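Local atomic coordinates of MaoC-like dehydratase (Phytophthora Capsici, PDB entry 3KH8), a protein that probably catalyses the reversible hydration of enoyl-CoA thioesters to hydroxyacyl-CoA, in a chain built of hot dog domains. Residues 48-53 and 90-95; 250-255 and 279-284; 304-309 and 316-321. All blocks are in the same frame, centred on the assembly; numbering follows the deposited sequence.

In the fold
All three contacts are largely buried, and each reaches the same curled antiparallel sheet of the double hot dog fold. Contact 1 lies in the N-terminal part and contacts 2 and 3 in the MaoC-like part; the centres of contacts 1 and 3 are about 27 Å apart. In contact 1 a short helix and the glycine after it are joined to strand 48-54 by two hydrogen bonds, whereas contact 2 sets helix 251-266 on its strand by apolar and sulfur-aromatic packing. Contact 3 is strand pairing, with a ladder of backbone bonds. Contacts 2 and 3 sit on neighbouring strands, Arg280 and Ser282 pairing with Asp318 and Ile316; contacts 1 and 2 meet where Phe93 packs on Leu252.

Contact 1 of 3, residues 48-53 and 90-95; sequences ATYTAT and CLPFKG
Lys94 carries its CG on the far side of the CA-CB bond from N (chi1 -165°) and bends only at its last torsion, so that its side chain runs out to the backbone of Thr53, while Tyr50, its CG set between N and the carbonyl carbon (chi1 65°), brings its hydroxyl end up to Pro92. The contact joins strand 48-54, in the N-terminal part of this double hot dog fold, to the short helix 91-94. The phenol OH of Tyr50 rests against the proline, 3.4 Å from Pro92 CA, and the two side chains meet at a slant. Deeper in, Ala52 CB packs on Leu91 CB at 4.0 Å; Phe167 of strand 158-169 adjoins Tyr50, Leu91 and Pro92. Gly95 leaves the helix with positive phi and presents its carbonyl to the strand: Thr53 N donates to Gly95 O (3.0 Å, nearly straight at 166°) from well above the carbonyl plane, and the CA-H of Ala52 approaches the same oxygen. Thr53 OG1 is held instead by Gln96 and Thr142. The ammonium of Lys94 also bonds Ser97 O, so two backbone carbonyls grip it, the one across the contact being Thr53 O, 2.7 Å from Lys94 NZ.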
loop_
_atom_site.group_PDB
_atom_site.type_symbol
_atom_site.label_atom_id
_atom_site.label_comp_id
_atom_site.label_asym_id
_atom_site.label_seq_id
_atom_site.Cartn_x
_atom_site.Cartn_y
_atom_site.Cartn_z
ATOM N N ALA A 48 17.190 -11.869 -22.430
ATOM C CA ALA A 48 17.151 -12.442 -21.092
ATOM C C ALA A 48 15.737 -12.921 -20.800
ATOM O O ALA A 48 14.756 -12.261 -21.163
ATOM C CB ALA A 48 17.603 -11.425 -20.061
ATOM N N THR A 49 15.637 -14.082 -20.165
ATOM C CA THR A 49 14.346 -14.656 -19.814
ATOM C C THR A 49 14.232 -14.773 -18.297
ATOM O O THR A 49 15.157 -15.233 -17.630
ATOM C CB THR A 49 14.136 -16.029 -20.490
ATOM O OG1 THR A 49 14.286 -15.889 -21.908
ATOM C CG2 THR A 49 12.748 -16.575 -20.195
ATOM N N TYR A 50 13.103 -14.327 -17.759
ATOM C CA TYR A 50 12.844 -14.423 -16.325
ATOM C C TYR A 50 11.372 -14.704 -16.048
ATOM O O TYR A 50 10.553 -14.762 -16.968
ATOM C CB TYR A 50 13.324 -13.163 -15.584
ATOM C CG TYR A 50 12.591 -11.890 -15.952
ATOM C CD1 TYR A 50 11.522 -11.432 -15.179
ATOM C CD2 TYR A 50 12.971 -11.138 -17.065
ATOM C CE1 TYR A 50 10.843 -10.259 -15.508
ATOM C CE2 TYR A 50 12.297 -9.964 -17.405
ATOM C CZ TYR A 50 11.235 -9.532 -16.620
ATOM O OH TYR A 50 10.567 -8.378 -16.943
ATOM N N THR A 51 11.053 -14.881 -14.771
ATOM C CA THR A 51 9.701 -15.182 -14.339
ATOM C C THR A 51 9.187 -14.056 -13.452
ATOM O O THR A 51 9.927 -13.507 -12.637
ATOM C CB THR A 51 9.652 -16.528 -13.585
ATOM O OG1 THR A 51 10.264 -17.536 -14.397
ATOM C CG2 THR A 51 8.223 -16.942 -13.296
ATOM N N ALA A 52 7.919 -13.707 -13.638
ATOM C CA ALA A 52 7.265 -12.707 -12.802
ATOM C C ALA A 52 5.984 -13.283 -12.221
ATOM O O ALA A 52 5.227 -13.975 -12.909
ATOM C CB ALA A 52 6.978 -11.440 -13.596
ATOM N N THR A 53 5.754 -12.996 -10.945
ATOM C CA THR A 53 4.593 -13.503 -10.228
ATOM C C THR A 53 3.967 -12.374 -9.420
ATOM O O THR A 53 4.673 -11.583 -8.794
ATOM C CB THR A 53 4.994 -14.688 -9.309
ATOM O OG1 THR A 53 5.481 -15.766 -10.118
ATOM C CG2 THR A 53 3.811 -15.186 -8.479
ATOM N N CYS A 90 5.176 -2.817 -13.620
ATOM C CA CYS A 90 5.821 -3.099 -12.340
ATOM C C CYS A 90 6.549 -4.436 -12.321
ATOM O O CYS A 90 7.466 -4.625 -11.530
ATOM C CB CYS A 90 4.789 -3.063 -11.205
ATOM S SG CYS A 90 4.159 -1.415 -10.894
ATOM N N LEU A 91 6.136 -5.354 -13.191
ATOM C CA LEU A 91 6.634 -6.739 -13.153
ATOM C C LEU A 91 8.146 -6.914 -13.388
ATOM O O LEU A 91 8.761 -7.775 -12.748
ATOM C CB LEU A 91 5.804 -7.654 -14.065
ATOM C CG LEU A 91 4.335 -7.860 -13.674
ATOM C CD1 LEU A 91 3.561 -8.534 -14.797
ATOM C CD2 LEU A 91 4.190 -8.649 -12.362
ATOM N N PRO A 92 8.753 -6.102 -14.283
ATOM C CA PRO A 92 10.215 -6.155 -14.413
ATOM C C PRO A 92 10.971 -5.718 -13.155
ATOM O O PRO A 92 12.116 -6.123 -12.964
ATOM C CB PRO A 92 10.502 -5.183 -15.564
ATOM C CG PRO A 92 9.249 -5.150 -16.345
ATOM C CD PRO A 92 8.160 -5.239 -15.324
ATOM N N PHE A 93 10.346 -4.895 -12.314
ATOM C CA PHE A 93 10.933 -4.530 -11.024
ATOM C C PHE A 93 10.731 -5.663 -10.010
ATOM O O PHE A 93 11.654 -6.051 -9.287
ATOM C CB PHE A 93 10.290 -3.256 -10.466
ATOM C CG PHE A 93 10.538 -2.023 -11.293
ATOM C CD1 PHE A 93 11.620 -1.192 -11.016
ATOM C CD2 PHE A 93 9.672 -1.674 -12.328
ATOM C CE1 PHE A 93 11.847 -0.039 -11.770
ATOM C CE2 PHE A 93 9.893 -0.521 -13.093
ATOM C CZ PHE A 93 10.983 0.294 -12.813
ATOM N N LYS A 94 9.507 -6.177 -9.972
ATOM C CA LYS A 94 9.064 -7.112 -8.940
ATOM C C LYS A 94 9.636 -8.522 -9.105
ATOM O O LYS A 94 9.991 -9.177 -8.114
ATOM C CB LYS A 94 7.534 -7.171 -8.931
ATOM C CG LYS A 94 6.939 -7.823 -7.698
ATOM C CD LYS A 94 5.482 -8.161 -7.917
ATOM C CE LYS A 94 4.886 -8.780 -6.674
ATOM N NZ LYS A 94 5.239 -10.221 -6.548
ATOM N N GLY A 95 9.721 -8.982 -10.352
ATOM C CA GLY A 95 10.030 -10.381 -10.637
ATOM C C GLY A 95 9.079 -11.279 -9.861
ATOM O O GLY A 95 7.860 -11.121 -9.941
#

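Contact 2 of 3, residues 250-255 and 279-284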
loop_
_atom_site.group_PDB
_atom_site.type_symbol
_atom_site.label_atom_id
_atom_site.label_comp_id
_atom_site.label_asym_id
_atom_site.label_seq_id
_atom_site.Cartn_x
_atom_site.Cartn_y
_atom_site.Cartn_z
ATOM N N HIS A 250 7.591 8.862 -8.677
ATOM C CA HIS A 250 7.909 7.944 -9.776
ATOM C C HIS A 250 7.204 8.399 -11.041
ATOM O O HIS A 250 6.004 8.666 -11.014
ATOM C CB HIS A 250 7.405 6.528 -9.473
ATOM C CG HIS A 250 7.992 5.903 -8.243
ATOM N ND1 HIS A 250 7.750 6.381 -6.972
ATOM C CD2 HIS A 250 8.758 4.797 -8.089
ATOM C CE1 HIS A 250 8.366 5.612 -6.090
ATOM N NE2 HIS A 250 8.990 4.647 -6.744
ATOM N N GLY A 251 7.942 8.482 -12.149
ATOM C CA GLY A 251 7.337 8.765 -13.451
ATOM C C GLY A 251 6.233 7.782 -13.822
ATOM O O GLY A 251 5.212 8.169 -14.395
ATOM N N LEU A 252 6.428 6.507 -13.483
ATOM C CA LEU A 252 5.423 5.484 -13.781
ATOM C C LEU A 252 4.143 5.626 -12.946
ATOM O O LEU A 252 3.077 5.183 -13.375
ATOM C CB LEU A 252 6.009 4.073 -13.656
ATOM C CG LEU A 252 6.924 3.633 -14.807
ATOM C CD1 LEU A 252 7.626 2.307 -14.472
ATOM C CD2 LEU A 252 6.144 3.526 -16.121
ATOM N N CYS A 253 4.255 6.237 -11.767
ATOM C CA CYS A 253 3.080 6.554 -10.949
ATOM C C CYS A 253 2.251 7.655 -11.632
ATOM O O CYS A 253 1.030 7.544 -11.743
ATOM C CB CYS A 253 3.496 6.970 -9.531
ATOM S SG CYS A 253 2.102 7.316 -8.395
ATOM N N SER A 254 2.929 8.703 -12.100
ATOM C CA SER A 254 2.292 9.749 -12.916
ATOM C C SER A 254 1.597 9.155 -14.139
ATOM O O SER A 254 0.493 9.570 -14.500
ATOM C CB SER A 254 3.323 10.792 -13.365
ATOM O OG SER A 254 3.831 11.499 -12.250
ATOM N N MET A 255 2.250 8.186 -14.773
ATOM C CA MET A 255 1.667 7.486 -15.911
ATOM C C MET A 255 0.411 6.729 -15.476
ATOM O O MET A 255 -0.575 6.679 -16.217
ATOM C CB MET A 255 2.688 6.535 -16.542
ATOM C CG MET A 255 2.240 5.933 -17.879
ATOM S SD MET A 255 3.500 4.857 -18.574
ATOM C CE MET A 255 2.743 4.379 -20.127
ATOM N N VAL A 279 3.981 7.210 -23.774
ATOM C CA VAL A 279 4.194 8.553 -23.250
ATOM C C VAL A 279 5.678 8.877 -23.275
ATOM O O VAL A 279 6.519 7.982 -23.449
ATOM C CB VAL A 279 3.700 8.689 -21.770
ATOM C CG1 VAL A 279 2.216 8.345 -21.633
ATOM C CG2 VAL A 279 4.549 7.837 -20.810
ATOM N N ARG A 280 5.998 10.154 -23.102
ATOM C CA ARG A 280 7.340 10.517 -22.675
ATOM C C ARG A 280 7.275 11.315 -21.383
ATOM O O ARG A 280 6.295 12.017 -21.123
ATOM C CB ARG A 280 8.128 11.250 -23.772
ATOM C CG ARG A 280 7.728 12.684 -24.015
ATOM C CD ARG A 280 8.565 13.306 -25.140
ATOM N NE ARG A 280 7.880 14.466 -25.700
ATOM C CZ ARG A 280 7.040 14.421 -26.729
ATOM N NH1 ARG A 280 6.785 13.272 -27.344
ATOM N NH2 ARG A 280 6.462 15.533 -27.152
ATOM N N PHE A 281 8.312 11.185 -20.567
ATOM C CA PHE A 281 8.390 11.912 -19.314
ATOM C C PHE A 281 9.206 13.171 -19.536
ATOM O O PHE A 281 10.402 13.111 -19.836
ATOM C CB PHE A 281 8.978 11.019 -18.217
ATOM C CG PHE A 281 8.255 9.711 -18.066
ATOM C CD1 PHE A 281 7.012 9.656 -17.437
ATOM C CD2 PHE A 281 8.797 8.536 -18.578
ATOM C CE1 PHE A 281 6.325 8.448 -17.309
ATOM C CE2 PHE A 281 8.114 7.317 -18.454
ATOM C CZ PHE A 281 6.878 7.278 -17.817
ATOM N N SER A 282 8.548 14.315 -19.395
ATOM C CA SER A 282 9.127 15.577 -19.852
ATOM C C SER A 282 9.720 16.418 -18.728
ATOM O O SER A 282 10.690 17.142 -18.945
ATOM C CB SER A 282 8.099 16.371 -20.664
ATOM O OG SER A 282 6.834 16.346 -20.035
ATOM N N SER A 283 9.143 16.317 -17.532
ATOM C CA SER A 283 9.653 17.023 -16.354
ATOM C C SER A 283 9.177 16.326 -15.076
ATOM O O SER A 283 8.216 15.552 -15.122
ATOM C CB SER A 283 9.237 18.501 -16.372
ATOM O OG SER A 283 7.868 18.658 -16.048
ATOM N N PRO A 284 9.848 16.588 -13.937
ATOM C CA PRO A 284 9.497 15.828 -12.743
ATOM C C PRO A 284 8.253 16.330 -12.020
ATOM O O PRO A 284 7.880 17.501 -12.134
ATOM C CB PRO A 284 10.737 15.976 -11.855
ATOM C CG PRO A 284 11.335 17.270 -12.261
ATOM C CD PRO A 284 11.049 17.423 -13.726
#
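The start of helix 251-266 lies over strand 274-281, the short axes passing 9.7 Å apart and running 140° from one another, with Gly251 nearest Phe281 and Met255 nearest Val279. No hydrogen bond links the two segments; the Phe281 ring is the centrepiece. Its CE1 reaches the first turn of the helix, 3.1 Å from Gly251 O, a close approach of a ring carbon to a carbonyl that also accepts the helical bond from Met255 N. Around the same ring, Met255 CB sits at the edge, near the ring plane, 4.2 Å from Phe281 CE1, and Leu252 brings CD2 in obliquely to 4.2 Å from Phe281 CZ. A chi1 of -170° swings CG of Met255 away from N, and the chain stays extended to its methyl, a shape that carries the thioether past the ring to the strand. There Met255 SD packs against Val279 CG2 at 3.9 Å, and the sulfur makes an oblique Met-aromatic contact with Phe281, 5.5 Å from Met255 SD to the ring centroid. His125 meets the Phe281 ring with planes at about 45°, and Gln128 of strand 123-132 touches Leu252, Met255 and Phe281. This is the signature of the hot dog fold: a long central helix wrapped by a curled antiparallel sheet, here in the MaoC-like part of the chain.

Contact 3 of 3, residues 304-309 and 316-321; sequences LFQAVV and IVDGGE
Phe305 lays one face of its ring over Gly320, whose CA stands 3.7 Å from the ring centroid and only 15° off the normal, a CH-pi contact. CG of Phe305 lies between backbone N and carbonyl carbon (chi1 71°), which folds the ring back across the neighbouring strand. On the same side of the sheet Ala307 CB meets Val317 CB at 3.6 Å, and Phe305 also touches Ala258 and Leu262 of helix 251-266. Farther along, Val309 CG2 touches Ile316 CG2 at 3.6 Å, the two side chains crossing at about a right angle. The backbones pair antiparallel: Phe305 N bonds Gly320 O, and the return bond from Gly320 N is weak. Ala307 O accepts from both Ile316 N (2.8 Å) and Val317 N (3.2 Å). At the polar edge Gln306 NE2 donates almost straight (2.9 Å, 177°) to Asp318 OD1, from above the carboxylate plane. Gly319 N reaches that oxygen from the opposite face, so two donors restrain the carboxylate, while Arg294 takes Gln306 OE1. Ile316 and Val317 together facing Ala307 form a classic beta bulge in the hairpin of strands 302-309 and 314-324, which lies within the hot dog sheet between strands 290-297 and 274-281.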
loop_
_atom_site.group_PDB
_atom_site.type_symbol
_atom_site.label_atom_id
_atom_site.label_comp_id
_atom_site.label_asym_id
_atom_site.label_seq_id
_atom_site.Cartn_x
_atom_site.Cartn_y
_atom_site.Cartn_z
ATOM N N LEU A 304 -5.274 11.369 -27.639
ATOM C CA LEU A 304 -4.012 12.013 -27.327
ATOM C C LEU A 304 -4.150 12.723 -25.986
ATOM O O LEU A 304 -5.246 13.166 -25.621
ATOM C CB LEU A 304 -3.577 12.963 -28.452
ATOM C CG LEU A 304 -3.449 12.333 -29.851
ATOM C CD1 LEU A 304 -2.916 13.335 -30.862
ATOM C CD2 LEU A 304 -2.577 11.066 -29.854
ATOM N N PHE A 305 -3.056 12.795 -25.235
ATOM C CA PHE A 305 -3.125 13.338 -23.882
ATOM C C PHE A 305 -1.811 13.863 -23.330
ATOM O O PHE A 305 -0.730 13.531 -23.828
ATOM C CB PHE A 305 -3.736 12.314 -22.914
ATOM C CG PHE A 305 -2.845 11.141 -22.622
ATOM C CD1 PHE A 305 -2.852 10.025 -23.449
ATOM C CD2 PHE A 305 -2.004 11.152 -21.510
ATOM C CE1 PHE A 305 -2.035 8.934 -23.177
ATOM C CE2 PHE A 305 -1.175 10.068 -21.231
ATOM C CZ PHE A 305 -1.197 8.955 -22.061
ATOM N N GLN A 306 -1.933 14.699 -22.304
ATOM C CA GLN A 306 -0.809 15.164 -21.510
ATOM C C GLN A 306 -1.197 15.097 -20.041
ATOM O O GLN A 306 -2.379 15.187 -19.705
ATOM C CB GLN A 306 -0.474 16.616 -21.843
ATOM C CG GLN A 306 0.014 16.886 -23.261
ATOM C CD GLN A 306 0.274 18.363 -23.480
ATOM O OE1 GLN A 306 -0.596 19.198 -23.228
ATOM N NE2 GLN A 306 1.478 18.696 -23.927
ATOM N N ALA A 307 -0.204 14.939 -19.169
ATOM C CA ALA A 307 -0.414 15.141 -17.742
ATOM C C ALA A 307 0.398 16.343 -17.292
ATOM O O ALA A 307 1.566 16.490 -17.657
ATOM C CB ALA A 307 -0.048 13.896 -16.941
ATOM N N VAL A 308 -0.236 17.205 -16.502
ATOM C CA VAL A 308 0.332 18.496 -16.138
ATOM C C VAL A 308 0.222 18.701 -14.632
ATOM O O VAL A 308 -0.793 18.351 -14.034
ATOM C CB VAL A 308 -0.404 19.656 -16.873
ATOM C CG1 VAL A 308 0.254 21.005 -16.579
ATOM C CG2 VAL A 308 -0.447 19.406 -18.386
ATOM N N VAL A 309 1.268 19.252 -14.021
ATOM C CA VAL A 309 1.192 19.669 -12.622
ATOM C C VAL A 309 0.448 20.999 -12.556
ATOM O O VAL A 309 0.914 22.015 -13.092
ATOM C CB VAL A 309 2.586 19.765 -11.949
ATOM C CG1 VAL A 309 2.506 20.525 -10.633
ATOM C CG2 VAL A 309 3.159 18.376 -11.712
ATOM N N ILE A 316 4.309 17.086 -17.285
ATOM C CA ILE A 316 5.168 16.028 -16.740
ATOM C C ILE A 316 5.140 14.760 -17.593
ATOM O O ILE A 316 6.108 14.004 -17.631
ATOM C CB ILE A 316 4.836 15.700 -15.256
ATOM C CG1 ILE A 316 3.371 15.257 -15.094
ATOM C CG2 ILE A 316 5.163 16.903 -14.367
ATOM C CD1 ILE A 316 3.028 14.646 -13.732
ATOM N N VAL A 317 4.013 14.539 -18.262
ATOM C CA VAL A 317 3.842 13.428 -19.186
ATOM C C VAL A 317 3.361 14.038 -20.502
ATOM O O VAL A 317 2.300 14.664 -20.555
ATOM C CB VAL A 317 2.810 12.408 -18.655
ATOM C CG1 VAL A 317 2.642 11.265 -19.622
ATOM C CG2 VAL A 317 3.217 11.882 -17.271
ATOM N N ASP A 318 4.156 13.866 -21.554
ATOM C CA ASP A 318 3.897 14.519 -22.836
ATOM C C ASP A 318 3.801 13.483 -23.950
ATOM O O ASP A 318 4.195 12.323 -23.765
ATOM C CB ASP A 318 5.014 15.526 -23.136
ATOM C CG ASP A 318 4.545 16.717 -23.976
ATOM O OD1 ASP A 318 3.442 16.687 -24.566
ATOM O OD2 ASP A 318 5.308 17.700 -24.044
ATOM N N GLY A 319 3.263 13.907 -25.094
ATOM C CA GLY A 319 3.157 13.056 -26.280
ATOM C C GLY A 319 2.387 11.768 -26.041
ATOM O O GLY A 319 2.731 10.720 -26.587
ATOM N N GLY A 320 1.337 11.850 -25.231
ATOM C CA GLY A 320 0.562 10.677 -24.861
ATOM C C GLY A 320 -0.370 10.204 -25.956
ATOM O O GLY A 320 -1.117 10.998 -26.532
ATOM N N GLU A 321 -0.308 8.907 -26.251
ATOM C CA GLU A 321 -1.235 8.275 -27.185
ATOM C C GLU A 321 -1.878 7.055 -26.534
ATOM O O GLU A 321 -1.189 6.119 -26.125
ATOM C CB GLU A 321 -0.529 7.877 -28.483
ATOM C CG GLU A 321 -1.431 7.153 -29.474
ATOM C CD GLU A 321 -0.665 6.606 -30.656
ATOM O OE1 GLU A 321 -0.368 7.383 -31.583
ATOM O OE2 GLU A 321 -0.361 5.394 -30.652
#